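Local coordinates for protein 4-hydroxy-3-methylbut-2-enyl diphosphate reductase (Aquifex aeolicus, PDB 3DNF) that catalyses the last step of the non-mevalonate isoprenoid pathway, reducing (E)-4-hydroxy-3-methylbut-2-enyl diphosphate to isopentenyl and dimethylallyl diphosphate with an iron-sulfur cluster, at residues 203-217 against 252-266. Numbering follows the deposited sequence.
Sequences VKKLAPEVDVMIIIG and FRGVKRVGISAGAST
Strands 212-216 and 257-262 pair in parallel as the two inner strands of a four-stranded sheet; strand 3-6 lies beyond 257-262 and strand 238-241 beyond 212-216. Backbone bonds alternate along the pair, from Gly259 N to Val212 O (2.8 Å) to Gly263 N on Ile216 O. Helix 195-206 covers the face carrying Met213, Ile215 and Ser261. There Met213 lays SD over Gly259 CA at 3.7 Å, so close that a CB on Gly259 would clash with it, while Val203 CG2 meets Ser261 CB at 3.6 Å. On the other face, toward helix 268-281, Val212 CG1 fits among Val258, Val255 and the Phe252 ring, and Ile214 CD1 reaches Phe252 CZ (3.9 Å). Ile216 turns CD1 onto Ile260 CG2 (3.5 Å). This open alpha/beta layering builds one of the three lobes around the iron-sulfur cluster. At the N-terminal end of the pair, Asp211 CG stands anti to its carbonyl carbon (chi1 -71°), and OD2 takes Lys256 N at 3.0 Å on its anti side and Arg257 N in a weaker bond. Arg257, bent at chi3 (-40°), brings NE to 2.6 Å from Glu209 O and packs CB against Val210 CG1. An alanine here, keeping only the CB contact to Val210, would probably leave Glu209 O without its nearby NE and thin the positive charge beside Asp211. At the C-terminal end, Thr266 CG2 touches Ile216 CG2, and the type I turn 263-266 includes Ser265, which, like Ser221 and Asn223 close to Gly263, is predicted to bind the diphosphate substrate and products.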
loop_
_atom_site.group_PDB
_atom_site.type_symbol
_atom_site.label_atom_id
_atom_site.label_comp_id
_atom_site.label_asym_id
_atom_site.label_seq_id
_atom_site.Cartn_x
_atom_site.Cartn_y
_atom_site.Cartn_z
ATOM N N VAL B 203 12.881 -0.134 -25.370
ATOM C CA VAL B 203 13.256 1.126 -26.035
ATOM C C VAL B 203 14.406 1.812 -25.296
ATOM O O VAL B 203 15.347 2.307 -25.924
ATOM C CB VAL B 203 12.036 2.068 -26.183
ATOM C CG1 VAL B 203 12.465 3.503 -26.458
ATOM C CG2 VAL B 203 11.133 1.560 -27.291
ATOM N N LYS B 204 14.334 1.817 -23.964
ATOM C CA LYS B 204 15.420 2.343 -23.123
ATOM C C LYS B 204 16.773 1.707 -23.440
ATOM O O LYS B 204 17.780 2.410 -23.530
ATOM C CB LYS B 204 15.115 2.163 -21.634
ATOM C CG LYS B 204 14.169 3.190 -21.045
ATOM C CD LYS B 204 14.624 3.623 -19.652
ATOM C CE LYS B 204 13.581 4.491 -18.947
ATOM N NZ LYS B 204 12.368 3.715 -18.573
ATOM N N LYS B 205 16.788 0.387 -23.600
ATOM C CA LYS B 205 18.021 -0.339 -23.884
ATOM C C LYS B 205 18.493 -0.142 -25.329
ATOM O O LYS B 205 19.699 -0.050 -25.585
ATOM C CB LYS B 205 17.865 -1.829 -23.572
ATOM C CG LYS B 205 17.729 -2.158 -22.084
ATOM C CD LYS B 205 17.877 -3.664 -21.798
ATOM C CE LYS B 205 16.836 -4.537 -22.537
ATOM N NZ LYS B 205 15.436 -4.484 -21.996
ATOM N N LEU B 206 17.552 -0.067 -26.267
ATOM C CA LEU B 206 17.915 0.052 -27.675
ATOM C C LEU B 206 18.330 1.474 -28.073
ATOM O O LEU B 206 19.284 1.653 -28.847
ATOM C CB LEU B 206 16.802 -0.485 -28.586
ATOM C CG LEU B 206 17.173 -0.748 -30.056
ATOM C CD1 LEU B 206 18.381 -1.680 -30.194
ATOM C CD2 LEU B 206 15.989 -1.287 -30.860
ATOM N N ALA B 207 17.641 2.475 -27.521
ATOM C CA ALA B 207 17.865 3.887 -27.888
ATOM C C ALA B 207 19.338 4.341 -28.049
ATOM O O ALA B 207 19.698 4.849 -29.109
ATOM C CB ALA B 207 17.091 4.836 -26.962
ATOM N N PRO B 208 20.185 4.167 -27.011
ATOM C CA PRO B 208 21.572 4.653 -27.133
ATOM C C PRO B 208 22.494 3.745 -27.963
ATOM O O PRO B 208 23.628 4.118 -28.265
ATOM C CB PRO B 208 22.054 4.719 -25.669
ATOM C CG PRO B 208 20.837 4.378 -24.812
ATOM C CD PRO B 208 19.952 3.563 -25.687
ATOM N N GLU B 209 21.987 2.578 -28.341
ATOM C CA GLU B 209 22.757 1.518 -28.976
ATOM C C GLU B 209 22.595 1.544 -30.505
ATOM O O GLU B 209 23.059 0.638 -31.204
ATOM C CB GLU B 209 22.261 0.185 -28.406
ATOM C CG GLU B 209 23.238 -0.972 -28.397
ATOM C CD GLU B 209 22.677 -2.196 -27.667
ATOM O OE1 GLU B 209 23.458 -2.852 -26.935
ATOM O OE2 GLU B 209 21.466 -2.500 -27.819
ATOM N N VAL B 210 21.927 2.585 -31.010
ATOM C CA VAL B 210 21.661 2.774 -32.447
ATOM C C VAL B 210 21.829 4.251 -32.833
ATOM O O VAL B 210 21.823 5.130 -31.969
ATOM C CB VAL B 210 20.223 2.289 -32.882
ATOM C CG1 VAL B 210 20.022 0.786 -32.652
ATOM C CG2 VAL B 210 19.116 3.098 -32.190
ATOM N N ASP B 211 21.968 4.521 -34.129
ATOM C CA ASP B 211 22.084 5.895 -34.618
ATOM C C ASP B 211 20.754 6.644 -34.657
ATOM O O ASP B 211 20.667 7.786 -34.204
ATOM C CB ASP B 211 22.762 5.927 -35.987
ATOM C CG ASP B 211 24.267 5.595 -35.872
ATOM O OD1 ASP B 211 24.950 6.369 -34.962
ATOM O OD2 ASP B 211 24.770 4.557 -36.679
ATOM N N VAL B 212 19.721 6.000 -35.194
ATOM C CA VAL B 212 18.393 6.606 -35.266
ATOM C C VAL B 212 17.381 5.662 -34.658
ATOM O O VAL B 212 17.469 4.447 -34.844
ATOM C CB VAL B 212 17.976 6.964 -36.728
ATOM C CG1 VAL B 212 18.381 5.862 -37.706
ATOM C CG2 VAL B 212 16.467 7.236 -36.840
ATOM N N MET B 213 16.447 6.248 -33.913
ATOM C CA MET B 213 15.305 5.545 -33.352
ATOM C C MET B 213 14.030 5.957 -34.081
ATOM O O MET B 213 13.742 7.148 -34.218
ATOM C CB MET B 213 15.191 5.849 -31.853
ATOM C CG MET B 213 16.010 4.927 -30.959
ATOM S SD MET B 213 15.552 3.172 -31.144
ATOM C CE MET B 213 13.917 3.071 -30.409
ATOM N N ILE B 214 13.283 4.962 -34.559
ATOM C CA ILE B 214 11.946 5.160 -35.134
ATOM C C ILE B 214 10.874 4.596 -34.204
ATOM O O ILE B 214 10.913 3.418 -33.848
ATOM C CB ILE B 214 11.801 4.494 -36.540
ATOM C CG1 ILE B 214 12.912 4.949 -37.502
ATOM C CG2 ILE B 214 10.390 4.734 -37.122
ATOM C CD1 ILE B 214 13.014 6.476 -37.742
ATOM N N ILE B 215 9.928 5.448 -33.814
ATOM C CA ILE B 215 8.805 5.062 -32.959
ATOM C C ILE B 215 7.512 5.174 -33.771
ATOM O O ILE B 215 7.163 6.256 -34.267
ATOM C CB ILE B 215 8.735 5.932 -31.655
ATOM C CG1 ILE B 215 10.023 5.801 -30.802
ATOM C CG2 ILE B 215 7.457 5.649 -30.859
ATOM C CD1 ILE B 215 10.390 4.383 -30.347
ATOM N N ILE B 216 6.819 4.048 -33.933
ATOM C CA ILE B 216 5.620 4.001 -34.767
ATOM C C ILE B 216 4.347 3.984 -33.897
ATOM O O ILE B 216 4.311 3.355 -32.835
ATOM C CB ILE B 216 5.638 2.780 -35.731
ATOM C CG1 ILE B 216 6.943 2.717 -36.516
ATOM C CG2 ILE B 216 4.449 2.839 -36.708
ATOM C CD1 ILE B 216 7.267 1.320 -37.015
ATOM N N GLY B 217 3.312 4.696 -34.350
ATOM C CA GLY B 217 2.026 4.688 -33.670
ATOM C C GLY B 217 1.186 5.903 -33.969
ATOM O O GLY B 217 1.698 6.925 -34.446
ATOM N N PHE B 252 18.329 9.076 -42.608
ATOM C CA PHE B 252 19.152 7.868 -42.708
ATOM C C PHE B 252 20.483 8.052 -43.444
ATOM O O PHE B 252 21.063 7.089 -43.966
ATOM C CB PHE B 252 18.331 6.738 -43.317
ATOM C CG PHE B 252 17.032 6.516 -42.614
ATOM C CD1 PHE B 252 15.850 7.035 -43.133
ATOM C CD2 PHE B 252 16.994 5.828 -41.405
ATOM C CE1 PHE B 252 14.645 6.847 -42.470
ATOM C CE2 PHE B 252 15.797 5.633 -40.737
ATOM C CZ PHE B 252 14.619 6.145 -41.269
ATOM N N ARG B 253 20.972 9.289 -43.467
ATOM C CA ARG B 253 22.288 9.546 -44.034
ATOM C C ARG B 253 23.365 9.109 -43.034
ATOM O O ARG B 253 23.292 9.513 -41.778
ATOM C CB ARG B 253 22.451 11.027 -44.384
ATOM C CG ARG B 253 21.454 11.551 -45.410
ATOM C CD ARG B 253 21.655 13.038 -45.641
ATOM N NE ARG B 253 20.471 13.656 -46.239
ATOM C CZ ARG B 253 20.322 14.964 -46.443
ATOM N NH1 ARG B 253 21.280 15.818 -46.097
ATOM N NH2 ARG B 253 19.208 15.424 -46.996
ATOM N N GLY B 254 24.343 8.270 -43.589
ATOM C CA GLY B 254 25.530 7.856 -42.823
ATOM C C GLY B 254 25.224 7.067 -41.556
ATOM O O GLY B 254 25.962 7.146 -40.572
ATOM N N VAL B 255 24.133 6.306 -41.585
ATOM C CA VAL B 255 23.688 5.508 -40.438
ATOM C C VAL B 255 24.208 4.068 -40.548
ATOM O O VAL B 255 24.346 3.537 -41.653
ATOM C CB VAL B 255 22.138 5.521 -40.322
ATOM C CG1 VAL B 255 21.655 4.636 -39.183
ATOM C CG2 VAL B 255 21.632 6.942 -40.126
ATOM N N LYS B 256 24.500 3.449 -39.405
ATOM C CA LYS B 256 24.919 2.050 -39.366
ATOM C C LYS B 256 23.841 1.172 -38.736
ATOM O O LYS B 256 23.454 0.151 -39.308
ATOM C CB LYS B 256 26.231 1.893 -38.602
ATOM C CG LYS B 256 26.906 0.544 -38.802
ATOM C CD LYS B 256 28.028 0.322 -37.795
ATOM C CE LYS B 256 27.470 -0.200 -36.472
ATOM N NZ LYS B 256 28.553 -0.366 -35.468
ATOM N N ARG B 257 23.369 1.567 -37.556
ATOM C CA ARG B 257 22.278 0.855 -36.886
ATOM C C ARG B 257 21.014 1.712 -36.773
ATOM O O ARG B 257 21.072 2.863 -36.323
ATOM C CB ARG B 257 22.689 0.394 -35.487
ATOM C CG ARG B 257 23.811 -0.620 -35.422
ATOM C CD ARG B 257 24.369 -0.661 -34.007
ATOM N NE ARG B 257 24.442 0.686 -33.433
ATOM C CZ ARG B 257 25.564 1.349 -33.160
ATOM N NH1 ARG B 257 26.751 0.797 -33.380
ATOM N NH2 ARG B 257 25.497 2.573 -32.646
ATOM N N VAL B 258 19.883 1.139 -37.190
ATOM C CA VAL B 258 18.560 1.753 -37.005
ATOM C C VAL B 258 17.730 0.940 -36.015
ATOM O O VAL B 258 17.623 -0.282 -36.140
ATOM C CB VAL B 258 17.760 1.847 -38.332
ATOM C CG1 VAL B 258 16.420 2.582 -38.113
ATOM C CG2 VAL B 258 18.590 2.520 -39.423
ATOM N N GLY B 259 17.144 1.628 -35.037
ATOM C CA GLY B 259 16.187 1.009 -34.124
ATOM C C GLY B 259 14.737 1.347 -34.445
ATOM O O GLY B 259 14.413 2.489 -34.790
ATOM N N ILE B 260 13.866 0.345 -34.350
ATOM C CA ILE B 260 12.428 0.541 -34.548
ATOM C C ILE B 260 11.643 -0.016 -33.373
ATOM O O ILE B 260 11.839 -1.170 -32.948
ATOM C CB ILE B 260 11.889 -0.148 -35.836
ATOM C CG1 ILE B 260 12.612 0.354 -37.089
ATOM C CG2 ILE B 260 10.378 0.059 -35.972
ATOM C CD1 ILE B 260 12.230 -0.409 -38.358
ATOM N N SER B 261 10.743 0.804 -32.846
ATOM C CA SER B 261 9.699 0.270 -31.991
ATOM C C SER B 261 8.352 0.836 -32.371
ATOM O O SER B 261 8.242 1.652 -33.288
ATOM C CB SER B 261 9.993 0.510 -30.519
ATOM O OG SER B 261 9.191 -0.359 -29.739
ATOM N N ALA B 262 7.324 0.380 -31.667
ATOM C CA ALA B 262 5.950 0.777 -31.961
ATOM C C ALA B 262 5.123 0.704 -30.707
ATOM O O ALA B 262 5.401 -0.128 -29.835
ATOM C CB ALA B 262 5.352 -0.140 -33.025
ATOM N N GLY B 263 4.099 1.558 -30.642
ATOM C CA GLY B 263 3.103 1.569 -29.562
ATOM C C GLY B 263 2.186 0.340 -29.584
ATOM O O GLY B 263 2.255 -0.491 -30.490
ATOM N N ALA B 264 1.337 0.244 -28.570
ATOM C CA ALA B 264 0.499 -0.923 -28.341
ATOM C C ALA B 264 -0.558 -1.134 -29.421
ATOM O O ALA B 264 -1.139 -2.200 -29.504
ATOM C CB ALA B 264 -0.169 -0.828 -26.979
ATOM N N SER B 265 -0.800 -0.135 -30.246
ATOM C CA SER B 265 -1.847 -0.238 -31.257
ATOM C C SER B 265 -1.310 -0.466 -32.662
ATOM O O SER B 265 -2.054 -0.321 -33.644
ATOM C CB SER B 265 -2.746 1.004 -31.197
ATOM O OG SER B 265 -3.604 0.922 -30.072
ATOM N N THR B 266 -0.024 -0.802 -32.769
ATOM C CA THR B 266 0.623 -0.986 -34.071
ATOM C C THR B 266 0.784 -2.471 -34.404
ATOM O O THR B 266 1.484 -3.202 -33.695
ATOM C CB THR B 266 1.980 -0.230 -34.145
ATOM O OG1 THR B 266 1.748 1.160 -33.883
ATOM C CG2 THR B 266 2.654 -0.360 -35.553
#